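Local atomic coordinates of chemotaxis protein motB (Helicobacter pylori, PDB entry 3CYP), a protein that probably forms, together with MotA, the stator of the flagellar motor and fastens it to the cell wall through the periplasmic C-terminal domain described here. Residues K71-Y76 with N81-S86; K32-V37 with L120-S125; M20-R25 with N129-H134; G43-T48 with A63-R68. All coordinates share one frame; numbering follows the deposited sequence.

From the N terminus, the chain enters helix 17-30, whose residues 20-25 pair with the last turn of helix 117-131 at the far end of the chain; contact 3 therefore closes the longest loop and holds the other three inside it. Contact 2 comes next, nested within contact 3, and joins the loop before strand 38-44 to the same C-terminal helix. Inside both lie contacts 4 and 1, in series: contact 4 closes first, between the end of strand 38-44 and helix 58-75, and contact 1 then brings that helix onto strand 83-87. Ser-86 O and Gly-43 N probably hydrogen-bond, linking contacts 1 and 4 through neighbouring strands; contacts 2 and 4 lie about 26 Å apart between centres.

Contact 1 (K71-Y76 with N81-S86); sequences KVLIQY and NQLSFS
Leu-83 meets Leu-73 and Ile-74 where the helix of a beta-alpha-beta unit (strand 38-44, helix 58-75, strand 83-87) packs on its second strand, within the OmpA-like domain of MotB. The contact is wholly apolar, and a single leucine supplies the strand's side of it. Leu-83 points its CB toward the helix and divides its two methyl groups between successive helical residues. CD2 goes to Leu-73, whose CD1 lies 4.0 Å from it, the two side chains crossing at a slant. CD1 turns to Ile-74, and there the side chains run past each other in opposite directions. On Ile-74, CG1 stands beside the backbone N and opposite the carbonyl carbon (chi1 -69°), and the chain continues extended through chi2 (164°). This brings the CG1-CD1 arm against the strand although the CB itself is not aimed there; the CD1 atoms of Ile-74 and Leu-83 are 3.9 Å apart.

Both leucines also rest on Val-41 of strand 38-44 and on Val-78 of the connecting loop, so the contact belongs to the core between helix and sheet. Ile-74 also packs against Tyr-67 of the second subunit, so this side of the contact adjoins the subunit interface. The fit is closest on this side: CG1 of Ile-74 approaches CD1 of Leu-83 to 3.4 Å, tighter than usual for two saturated carbons.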
# COMPACT_ATOMS: atom_id res chain seq x y z
N LYS B 71 -3.48 6.27 2.60
CA LYS B 71 -3.32 6.51 4.04
C LYS B 71 -4.49 7.29 4.58
O LYS B 71 -5.02 6.97 5.66
CB LYS B 71 -2.06 7.32 4.33
CG LYS B 71 -0.80 6.55 4.14
CD LYS B 71 0.28 7.09 5.06
CE LYS B 71 0.79 8.41 4.62
NZ LYS B 71 1.87 8.84 5.61
N VAL B 72 -4.95 8.30 3.82
CA VAL B 72 -6.12 9.07 4.23
C VAL B 72 -7.38 8.24 4.31
O VAL B 72 -8.13 8.29 5.29
CB VAL B 72 -6.34 10.33 3.41
CG1 VAL B 72 -7.62 11.05 3.89
CG2 VAL B 72 -5.12 11.25 3.57
N LEU B 73 -7.60 7.38 3.31
CA LEU B 73 -8.74 6.48 3.39
C LEU B 73 -8.73 5.64 4.69
O LEU B 73 -9.76 5.36 5.33
CB LEU B 73 -8.82 5.51 2.19
CG LEU B 73 -9.16 6.21 0.86
CD1 LEU B 73 -8.85 5.33 -0.35
CD2 LEU B 73 -10.61 6.69 0.88
N ILE B 74 -7.56 5.15 5.04
CA ILE B 74 -7.40 4.34 6.24
C ILE B 74 -7.63 5.17 7.51
O ILE B 74 -8.29 4.73 8.44
CB ILE B 74 -6.02 3.64 6.25
CG1 ILE B 74 -6.00 2.59 5.15
CG2 ILE B 74 -5.70 3.02 7.65
CD1 ILE B 74 -4.56 2.07 4.78
N GLN B 75 -7.13 6.38 7.51
CA GLN B 75 -7.48 7.31 8.60
C GLN B 75 -8.98 7.49 8.81
O GLN B 75 -9.44 7.67 9.92
CB GLN B 75 -6.86 8.70 8.35
CG GLN B 75 -5.36 8.72 8.49
CD GLN B 75 -4.80 10.11 8.33
OE1 GLN B 75 -4.75 10.64 7.22
NE2 GLN B 75 -4.43 10.76 9.46
N TYR B 76 -9.73 7.51 7.71
CA TYR B 76 -11.18 7.65 7.75
C TYR B 76 -11.92 6.32 7.99
O TYR B 76 -13.17 6.28 7.94
CB TYR B 76 -11.65 8.32 6.48
CG TYR B 76 -11.41 9.84 6.37
CD1 TYR B 76 -10.75 10.39 5.28
CD2 TYR B 76 -11.91 10.69 7.34
CE1 TYR B 76 -10.59 11.81 5.16
CE2 TYR B 76 -11.77 12.06 7.22
CZ TYR B 76 -11.12 12.62 6.14
OH TYR B 76 -11.02 14.00 6.07
N ASN B 81 -7.20 -4.24 4.85
CA ASN B 81 -7.42 -5.46 4.06
C ASN B 81 -8.12 -5.23 2.72
O ASN B 81 -7.91 -6.03 1.78
CB ASN B 81 -8.18 -6.51 4.87
CG ASN B 81 -8.17 -7.86 4.19
OD1 ASN B 81 -7.10 -8.40 3.93
ND2 ASN B 81 -9.35 -8.41 3.89
N GLN B 82 -8.94 -4.19 2.58
CA GLN B 82 -9.65 -3.93 1.36
C GLN B 82 -8.88 -2.97 0.42
O GLN B 82 -9.36 -2.67 -0.67
CB GLN B 82 -11.01 -3.34 1.65
CG GLN B 82 -12.09 -4.37 2.00
CD GLN B 82 -13.33 -3.67 2.43
OE1 GLN B 82 -13.34 -3.00 3.48
NE2 GLN B 82 -14.35 -3.72 1.60
N LEU B 83 -7.68 -2.55 0.83
CA LEU B 83 -6.94 -1.53 0.09
C LEU B 83 -5.60 -1.98 -0.48
O LEU B 83 -4.91 -2.85 0.09
CB LEU B 83 -6.68 -0.32 0.99
CG LEU B 83 -7.87 0.60 1.18
CD1 LEU B 83 -7.57 1.51 2.38
CD2 LEU B 83 -8.16 1.42 -0.09
N SER B 84 -5.23 -1.38 -1.60
CA SER B 84 -3.90 -1.44 -2.17
C SER B 84 -3.68 -0.14 -2.93
O SER B 84 -4.63 0.59 -3.18
CB SER B 84 -3.79 -2.63 -3.10
OG SER B 84 -4.64 -2.52 -4.20
N PHE B 85 -2.43 0.12 -3.27
CA PHE B 85 -2.09 1.27 -4.14
C PHE B 85 -1.17 0.86 -5.27
O PHE B 85 -0.38 -0.11 -5.13
CB PHE B 85 -1.52 2.44 -3.35
CG PHE B 85 -0.06 2.27 -2.93
CD1 PHE B 85 0.27 1.52 -1.79
CD2 PHE B 85 0.97 2.84 -3.68
CE1 PHE B 85 1.59 1.39 -1.39
CE2 PHE B 85 2.30 2.68 -3.28
CZ PHE B 85 2.59 1.95 -2.13
N SER B 86 -1.27 1.59 -6.37
CA SER B 86 -0.50 1.26 -7.55
C SER B 86 -0.05 2.51 -8.22
O SER B 86 -0.80 3.47 -8.33
CB SER B 86 -1.29 0.39 -8.51
OG SER B 86 -1.68 -0.84 -7.92

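Contact 2 (K32-V37 with L120-S125); sequences KLPKRV and LSKIHS
A type I beta turn from Pro-34 to Val-37, in the loop that leads from helix 17-30 into strand 38-44, packs against the C-terminal helix 117-131 of this OmpA-like domain. The turn is closed by a backbone hydrogen bond from Val-37 N to Pro-34 O (3.0 Å); Leu-33, just before it, and Val-37, at its end, both touch Ile-123. Val-37 and Ile-123 meet tip to tip: CD1 of the isoleucine sits against both valine methyls, 3.7 Å from CG1 and 3.8 Å from CG2. Ile-123 holds CG1 opposite its carbonyl carbon and beside the backbone N (chi1 -56°), and with chi2 extended at 173° the arm carries CD1 out to the valine. Leu-33 comes at a slant onto the base of the same side chain, its CD2 lying 4.1 Å from Ile-123 CG1 and equally near CG2. At the outer margin Pro-34 and Lys-122 make a more exposed pair, in which CG of the proline ring lies 3.9 Å from CD of the lysine. The aliphatic part of Lys-122, extended beyond CG, passes the proline ring at an angle on the solvent side of the contact.

Phe-113 of strand 108-114 touches both Leu-33 and Ile-123, so the loop and helix 117-131 meet beside the sheet; Arg-36 adds a salt bridge to Asp-116, just ahead of that helix.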
# COMPACT_ATOMS: atom_id res chain seq x y z
N LYS B 32 -19.41 1.03 3.23
CA LYS B 32 -20.76 0.49 2.98
C LYS B 32 -20.74 -0.73 2.05
O LYS B 32 -21.74 -1.45 1.95
CB LYS B 32 -21.66 1.57 2.36
CG LYS B 32 -21.94 2.74 3.30
CD LYS B 32 -22.84 3.74 2.64
CE LYS B 32 -22.96 5.01 3.50
NZ LYS B 32 -23.88 4.81 4.61
N LEU B 33 -19.63 -0.92 1.36
CA LEU B 33 -19.55 -1.97 0.31
C LEU B 33 -19.46 -3.36 0.90
O LEU B 33 -19.01 -3.57 2.03
CB LEU B 33 -18.30 -1.77 -0.58
CG LEU B 33 -18.19 -0.43 -1.26
CD1 LEU B 33 -16.95 -0.35 -2.14
CD2 LEU B 33 -19.45 -0.04 -2.04
N PRO B 34 -19.84 -4.37 0.08
CA PRO B 34 -19.60 -5.75 0.45
C PRO B 34 -18.15 -5.98 0.78
O PRO B 34 -17.27 -5.44 0.08
CB PRO B 34 -20.03 -6.52 -0.81
CG PRO B 34 -21.01 -5.68 -1.45
CD PRO B 34 -20.49 -4.27 -1.23
N LYS B 35 -17.88 -6.81 1.79
CA LYS B 35 -16.54 -7.12 2.23
C LYS B 35 -15.66 -7.70 1.14
O LYS B 35 -14.45 -7.52 1.19
CB LYS B 35 -16.57 -8.11 3.39
CG LYS B 35 -17.14 -7.56 4.66
CD LYS B 35 -17.17 -8.64 5.76
CE LYS B 35 -17.97 -9.90 5.39
NZ LYS B 35 -19.44 -9.73 5.52
N ARG B 36 -16.26 -8.37 0.15
CA ARG B 36 -15.47 -8.99 -0.90
C ARG B 36 -15.00 -7.99 -1.95
O ARG B 36 -14.23 -8.37 -2.84
CB ARG B 36 -16.22 -10.17 -1.54
CG ARG B 36 -16.20 -11.39 -0.67
CD ARG B 36 -17.15 -12.50 -1.16
NE ARG B 36 -16.87 -12.96 -2.51
CZ ARG B 36 -17.64 -12.72 -3.57
NH1 ARG B 36 -18.73 -11.95 -3.48
NH2 ARG B 36 -17.30 -13.23 -4.75
N VAL B 37 -15.49 -6.76 -1.88
CA VAL B 37 -15.09 -5.73 -2.84
C VAL B 37 -13.81 -5.09 -2.26
O VAL B 37 -13.75 -4.64 -1.10
CB VAL B 37 -16.20 -4.63 -3.04
CG1 VAL B 37 -15.65 -3.47 -3.91
CG2 VAL B 37 -17.51 -5.24 -3.62
N LEU B 120 -21.43 -5.85 -7.91
CA LEU B 120 -21.32 -4.64 -8.75
C LEU B 120 -22.56 -3.76 -8.64
O LEU B 120 -22.46 -2.53 -8.57
CB LEU B 120 -21.02 -5.06 -10.20
CG LEU B 120 -20.58 -3.88 -11.07
CD1 LEU B 120 -19.43 -4.25 -12.00
CD2 LEU B 120 -21.79 -3.29 -11.78
N SER B 121 -23.74 -4.39 -8.57
CA SER B 121 -25.00 -3.67 -8.48
C SER B 121 -25.10 -2.89 -7.18
O SER B 121 -25.59 -1.76 -7.15
CB SER B 121 -26.18 -4.65 -8.57
OG SER B 121 -27.42 -3.97 -8.61
N LYS B 122 -24.66 -3.53 -6.09
CA LYS B 122 -24.66 -2.92 -4.76
C LYS B 122 -23.75 -1.70 -4.73
O LYS B 122 -24.09 -0.67 -4.13
CB LYS B 122 -24.25 -3.93 -3.71
CG LYS B 122 -25.22 -5.12 -3.53
CD LYS B 122 -24.74 -6.06 -2.46
CE LYS B 122 -25.79 -7.10 -2.10
NZ LYS B 122 -25.37 -7.93 -0.93
N ILE B 123 -22.60 -1.80 -5.39
CA ILE B 123 -21.68 -0.67 -5.45
C ILE B 123 -22.36 0.49 -6.17
O ILE B 123 -22.32 1.63 -5.72
CB ILE B 123 -20.34 -1.01 -6.16
CG1 ILE B 123 -19.65 -2.22 -5.49
CG2 ILE B 123 -19.44 0.25 -6.17
CD1 ILE B 123 -18.39 -2.70 -6.27
N HIS B 124 -22.95 0.20 -7.33
CA HIS B 124 -23.57 1.24 -8.15
C HIS B 124 -24.63 2.00 -7.32
O HIS B 124 -24.69 3.25 -7.36
CB HIS B 124 -24.23 0.60 -9.39
CG HIS B 124 -24.74 1.61 -10.36
ND1 HIS B 124 -25.68 1.30 -11.32
CD2 HIS B 124 -24.47 2.92 -10.52
CE1 HIS B 124 -25.97 2.38 -12.02
NE2 HIS B 124 -25.23 3.37 -11.58
N SER B 125 -25.41 1.25 -6.55
CA SER B 125 -26.51 1.83 -5.75
C SER B 125 -25.93 2.74 -4.71
O SER B 125 -26.44 3.84 -4.50
CB SER B 125 -27.39 0.79 -5.07
OG SER B 125 -28.16 0.10 -6.02

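Contact 3 (M20-R25 with N129-H134); sequences MLYIER and NEFNPH
Arg-25 on helix 17-30 reaches the last turn of helix 117-131 and is held there by Glu-130 and Phe-131. Its NE gives Glu-130 OE2 a salt-bridging hydrogen bond of 2.9 Å (157° at the hydrogen). OE2 accepts with its anti lone pair and lies almost in the guanidinium plane, although the carboxylate is turned 79° from that plane. A bend at chi3 (79°) in the arginine brings one face of the guanidinium onto Phe-131 CE1, which stands 3.6 Å above its centre.

Phe-131 also forms the apolar, closely packed part. Its CE1 meets the edge of the Tyr-22 ring at CE1, 3.8 Å away, and the two side chains cross at about a right angle. Tyr-22 is tied down further by Phe-5, which it meets edge-to-face, and by a hydrogen bond from its hydroxyl to Asp-3 O. The looser side lies toward the surface, at the rim of the contact, where Arg-25 NH2 makes only weak bonds: one to the backbone Glu-130 O at 2.8 Å and a longer one to OE2.

Glu-130 OE1 forms a second salt bridge, to Lys-28. One carboxylate is therefore shared by two basic residues of helix 17-30, which would probably favour its ionised form. The C-terminal helix is thus bound to helix 17-30 by charge as well as by aromatic packing.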
# COMPACT_ATOMS: atom_id res chain seq x y z
N MET B 20 -9.26 16.43 0.92
CA MET B 20 -9.55 15.67 2.17
C MET B 20 -11.05 15.40 2.26
O MET B 20 -11.51 14.28 2.54
CB MET B 20 -9.10 16.44 3.40
CG MET B 20 -7.60 16.45 3.54
SD MET B 20 -6.89 14.80 3.90
CE MET B 20 -7.44 14.55 5.62
N LEU B 21 -11.84 16.42 1.98
CA LEU B 21 -13.29 16.29 2.05
C LEU B 21 -13.80 15.27 1.04
O LEU B 21 -14.72 14.52 1.34
CB LEU B 21 -13.98 17.60 1.77
CG LEU B 21 -14.06 18.54 2.95
CD1 LEU B 21 -14.41 19.95 2.38
CD2 LEU B 21 -15.09 18.02 3.93
N TYR B 22 -13.22 15.26 -0.14
CA TYR B 22 -13.66 14.33 -1.20
C TYR B 22 -13.20 12.92 -0.83
O TYR B 22 -13.99 11.94 -0.91
CB TYR B 22 -13.16 14.77 -2.58
CG TYR B 22 -13.67 13.97 -3.76
CD1 TYR B 22 -14.81 13.18 -3.68
CD2 TYR B 22 -13.03 14.04 -4.98
CE1 TYR B 22 -15.26 12.47 -4.75
CE2 TYR B 22 -13.45 13.31 -6.07
CZ TYR B 22 -14.60 12.55 -5.96
OH TYR B 22 -15.03 11.82 -7.04
N ILE B 23 -11.96 12.79 -0.38
CA ILE B 23 -11.49 11.45 0.09
C ILE B 23 -12.38 10.90 1.20
O ILE B 23 -12.72 9.73 1.24
CB ILE B 23 -10.02 11.50 0.54
CG1 ILE B 23 -9.11 11.82 -0.63
CG2 ILE B 23 -9.60 10.15 1.18
CD1 ILE B 23 -7.72 12.19 -0.23
N GLU B 24 -12.85 11.78 2.09
CA GLU B 24 -13.72 11.36 3.18
C GLU B 24 -15.03 10.79 2.63
O GLU B 24 -15.59 9.84 3.21
CB GLU B 24 -14.02 12.60 4.04
CG GLU B 24 -14.86 12.44 5.25
CD GLU B 24 -15.03 13.80 5.94
OE1 GLU B 24 -13.99 14.46 6.13
OE2 GLU B 24 -16.18 14.20 6.21
N ARG B 25 -15.57 11.39 1.57
CA ARG B 25 -16.83 10.87 0.98
C ARG B 25 -16.62 9.46 0.42
O ARG B 25 -17.49 8.57 0.53
CB ARG B 25 -17.35 11.73 -0.15
CG ARG B 25 -17.82 13.08 0.24
CD ARG B 25 -18.48 13.80 -0.96
NE ARG B 25 -19.86 13.38 -1.24
CZ ARG B 25 -20.67 14.00 -2.13
NH1 ARG B 25 -20.22 15.02 -2.85
NH2 ARG B 25 -21.90 13.61 -2.33
N ASN B 129 -26.46 6.68 -4.20
CA ASN B 129 -27.03 7.23 -2.96
C ASN B 129 -26.18 8.37 -2.42
O ASN B 129 -26.69 9.38 -1.94
CB ASN B 129 -27.16 6.16 -1.89
CG ASN B 129 -28.17 5.10 -2.22
OD1 ASN B 129 -28.17 4.03 -1.62
ND2 ASN B 129 -29.03 5.37 -3.18
N GLU B 130 -24.87 8.23 -2.52
CA GLU B 130 -23.97 9.28 -2.05
C GLU B 130 -23.89 10.48 -3.01
O GLU B 130 -23.91 11.63 -2.56
CB GLU B 130 -22.56 8.74 -1.85
CG GLU B 130 -21.54 9.77 -1.35
CD GLU B 130 -21.94 10.42 -0.03
OE1 GLU B 130 -22.66 9.78 0.77
OE2 GLU B 130 -21.51 11.55 0.23
N PHE B 131 -23.72 10.22 -4.31
CA PHE B 131 -23.34 11.26 -5.26
C PHE B 131 -24.52 11.77 -6.09
O PHE B 131 -24.37 12.79 -6.77
CB PHE B 131 -22.16 10.77 -6.13
CG PHE B 131 -20.87 10.61 -5.36
CD1 PHE B 131 -20.07 11.71 -5.02
CD2 PHE B 131 -20.45 9.35 -4.92
CE1 PHE B 131 -18.92 11.55 -4.28
CE2 PHE B 131 -19.30 9.20 -4.19
CZ PHE B 131 -18.52 10.31 -3.87
N ASN B 132 -25.67 11.09 -6.00
CA ASN B 132 -26.91 11.53 -6.64
C ASN B 132 -28.09 11.21 -5.71
O ASN B 132 -28.98 10.43 -6.03
CB ASN B 132 -27.09 10.86 -8.01
CG ASN B 132 -28.20 11.49 -8.83
OD1 ASN B 132 -29.37 11.41 -8.47
ND2 ASN B 132 -27.83 12.14 -9.92
N PRO B 133 -28.09 11.83 -4.50
CA PRO B 133 -28.95 11.41 -3.36
C PRO B 133 -30.45 11.13 -3.58
O PRO B 133 -30.98 10.14 -3.05
CB PRO B 133 -28.78 12.55 -2.35
CG PRO B 133 -27.56 13.24 -2.73
CD PRO B 133 -27.26 13.00 -4.15
N HIS B 134 -31.14 12.01 -4.30
CA HIS B 134 -32.58 11.87 -4.50
C HIS B 134 -32.88 11.14 -5.80
O HIS B 134 -32.16 10.21 -6.18
CB HIS B 134 -33.27 13.24 -4.52
CG HIS B 134 -33.45 13.86 -3.17
ND1 HIS B 134 -33.95 15.14 -3.00
CD2 HIS B 134 -33.19 13.39 -1.93
CE1 HIS B 134 -34.00 15.42 -1.71
NE2 HIS B 134 -33.53 14.38 -1.04

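Contact 4 (G43-T48 with A63-R68); sequences GFTDDT and ANRAYR
Gly-43 and Ala-66 bring strand 38-44 and helix 58-75 unusually near each other, with CA atoms 4.6 Å apart. Gly-43 has no side chain, and the methyl of Ala-66 rests directly on its backbone, the CB lying 3.6 Å from Gly-43 N and 3.9 Å from Gly-43 CA.

Arg-65, the residue before Ala-66, extends its chain from CG to NE and delivers NH1 to Phe-44 O, a hydrogen bond of 2.8 Å. The carbonyl is met in its own plane, on a lone pair (137° at the oxygen), and its oxygen lies close to the guanidinium plane. Thr-45 crosses the arginine at about a right angle, with CG2 3.6 Å from NH1. NH1 also bonds Asn-107 and NE bonds Ser-12 O, so the buried guanidinium is fixed by several partners.

Past the strand, Asp-46 OD1 accepts from Thr-48 N at 2.9 Å, forming an Asx turn, and from Thr-48 OG1, both on the same face of the carboxylate, while OD2 bonds Asn-107. The contact as a whole packs the first strand of a beta-alpha-beta unit against its helix, which is pressed close to the sheet of the OmpA-like fold.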
# COMPACT_ATOMS: atom_id res chain seq x y z
N GLY B 43 -2.25 5.94 -8.84
CA GLY B 43 -1.65 7.26 -9.03
C GLY B 43 -1.05 7.46 -10.41
O GLY B 43 -0.53 6.52 -11.02
N PHE B 44 -1.16 8.70 -10.90
CA PHE B 44 -0.71 9.07 -12.23
C PHE B 44 -0.08 10.46 -12.21
O PHE B 44 -0.28 11.25 -11.27
CB PHE B 44 -1.84 9.11 -13.22
CG PHE B 44 -2.72 7.87 -13.25
CD1 PHE B 44 -2.52 6.90 -14.23
CD2 PHE B 44 -3.74 7.69 -12.33
CE1 PHE B 44 -3.32 5.77 -14.29
CE2 PHE B 44 -4.59 6.58 -12.41
CZ PHE B 44 -4.36 5.62 -13.38
N THR B 45 0.70 10.69 -13.27
CA THR B 45 1.27 12.00 -13.61
C THR B 45 1.08 12.35 -15.08
O THR B 45 0.73 11.52 -15.90
CB THR B 45 2.81 11.99 -13.36
OG1 THR B 45 3.42 11.17 -14.37
CG2 THR B 45 3.16 11.46 -11.96
N ASP B 46 1.34 13.61 -15.39
CA ASP B 46 1.60 14.03 -16.76
C ASP B 46 3.01 13.60 -17.16
O ASP B 46 3.71 12.89 -16.40
CB ASP B 46 1.39 15.55 -16.91
CG ASP B 46 2.32 16.39 -16.06
OD1 ASP B 46 3.48 16.00 -15.85
OD2 ASP B 46 1.90 17.48 -15.64
N ASP B 47 3.47 14.06 -18.32
CA ASP B 47 4.75 13.63 -18.84
C ASP B 47 5.71 14.80 -18.86
O ASP B 47 6.68 14.78 -19.63
CB ASP B 47 4.57 13.02 -20.23
CG ASP B 47 4.21 14.05 -21.28
OD1 ASP B 47 3.97 15.23 -20.92
OD2 ASP B 47 4.16 13.67 -22.48
N THR B 48 5.47 15.79 -18.01
CA THR B 48 6.35 16.95 -17.97
C THR B 48 7.66 16.55 -17.30
O THR B 48 7.68 15.80 -16.31
CB THR B 48 5.74 18.18 -17.24
OG1 THR B 48 5.70 17.96 -15.83
CG2 THR B 48 4.36 18.49 -17.74
N ALA B 63 3.41 7.13 -7.21
CA ALA B 63 3.31 6.25 -6.02
C ALA B 63 3.02 7.00 -4.74
O ALA B 63 2.18 6.55 -3.91
CB ALA B 63 4.61 5.46 -5.83
N ASN B 64 3.68 8.13 -4.52
CA ASN B 64 3.45 8.89 -3.29
C ASN B 64 2.05 9.48 -3.31
O ASN B 64 1.37 9.51 -2.29
CB ASN B 64 4.51 9.97 -3.01
CG ASN B 64 4.72 10.20 -1.52
OD1 ASN B 64 4.95 11.32 -1.07
ND2 ASN B 64 4.64 9.13 -0.74
N ARG B 65 1.59 9.93 -4.47
CA ARG B 65 0.18 10.39 -4.59
C ARG B 65 -0.82 9.31 -4.16
O ARG B 65 -1.69 9.55 -3.33
CB ARG B 65 -0.14 10.86 -5.98
CG ARG B 65 0.52 12.20 -6.31
CD ARG B 65 0.34 12.56 -7.75
NE ARG B 65 0.78 13.93 -8.03
CZ ARG B 65 1.02 14.42 -9.25
NH1 ARG B 65 0.87 13.67 -10.32
NH2 ARG B 65 1.41 15.70 -9.40
N ALA B 66 -0.66 8.13 -4.74
CA ALA B 66 -1.58 7.02 -4.47
C ALA B 66 -1.46 6.58 -3.03
O ALA B 66 -2.47 6.37 -2.34
CB ALA B 66 -1.33 5.89 -5.41
N TYR B 67 -0.22 6.41 -2.55
CA TYR B 67 0.01 5.99 -1.17
C TYR B 67 -0.63 6.98 -0.17
O TYR B 67 -1.31 6.59 0.77
CB TYR B 67 1.52 5.86 -0.94
CG TYR B 67 1.91 5.68 0.51
CD1 TYR B 67 1.47 4.57 1.23
CD2 TYR B 67 2.64 6.64 1.19
CE1 TYR B 67 1.78 4.40 2.59
CE2 TYR B 67 2.98 6.47 2.55
CZ TYR B 67 2.55 5.34 3.22
OH TYR B 67 2.87 5.12 4.56
N ARG B 68 -0.42 8.27 -0.39
CA ARG B 68 -0.94 9.29 0.49
C ARG B 68 -2.46 9.29 0.53
O ARG B 68 -3.04 9.40 1.58
CB ARG B 68 -0.41 10.68 0.10
CG ARG B 68 1.07 10.82 0.53
CD ARG B 68 1.72 12.10 0.10
NE ARG B 68 0.87 13.28 0.19
CZ ARG B 68 0.69 14.04 1.27
NH1 ARG B 68 1.25 13.74 2.44
NH2 ARG B 68 -0.09 15.10 1.20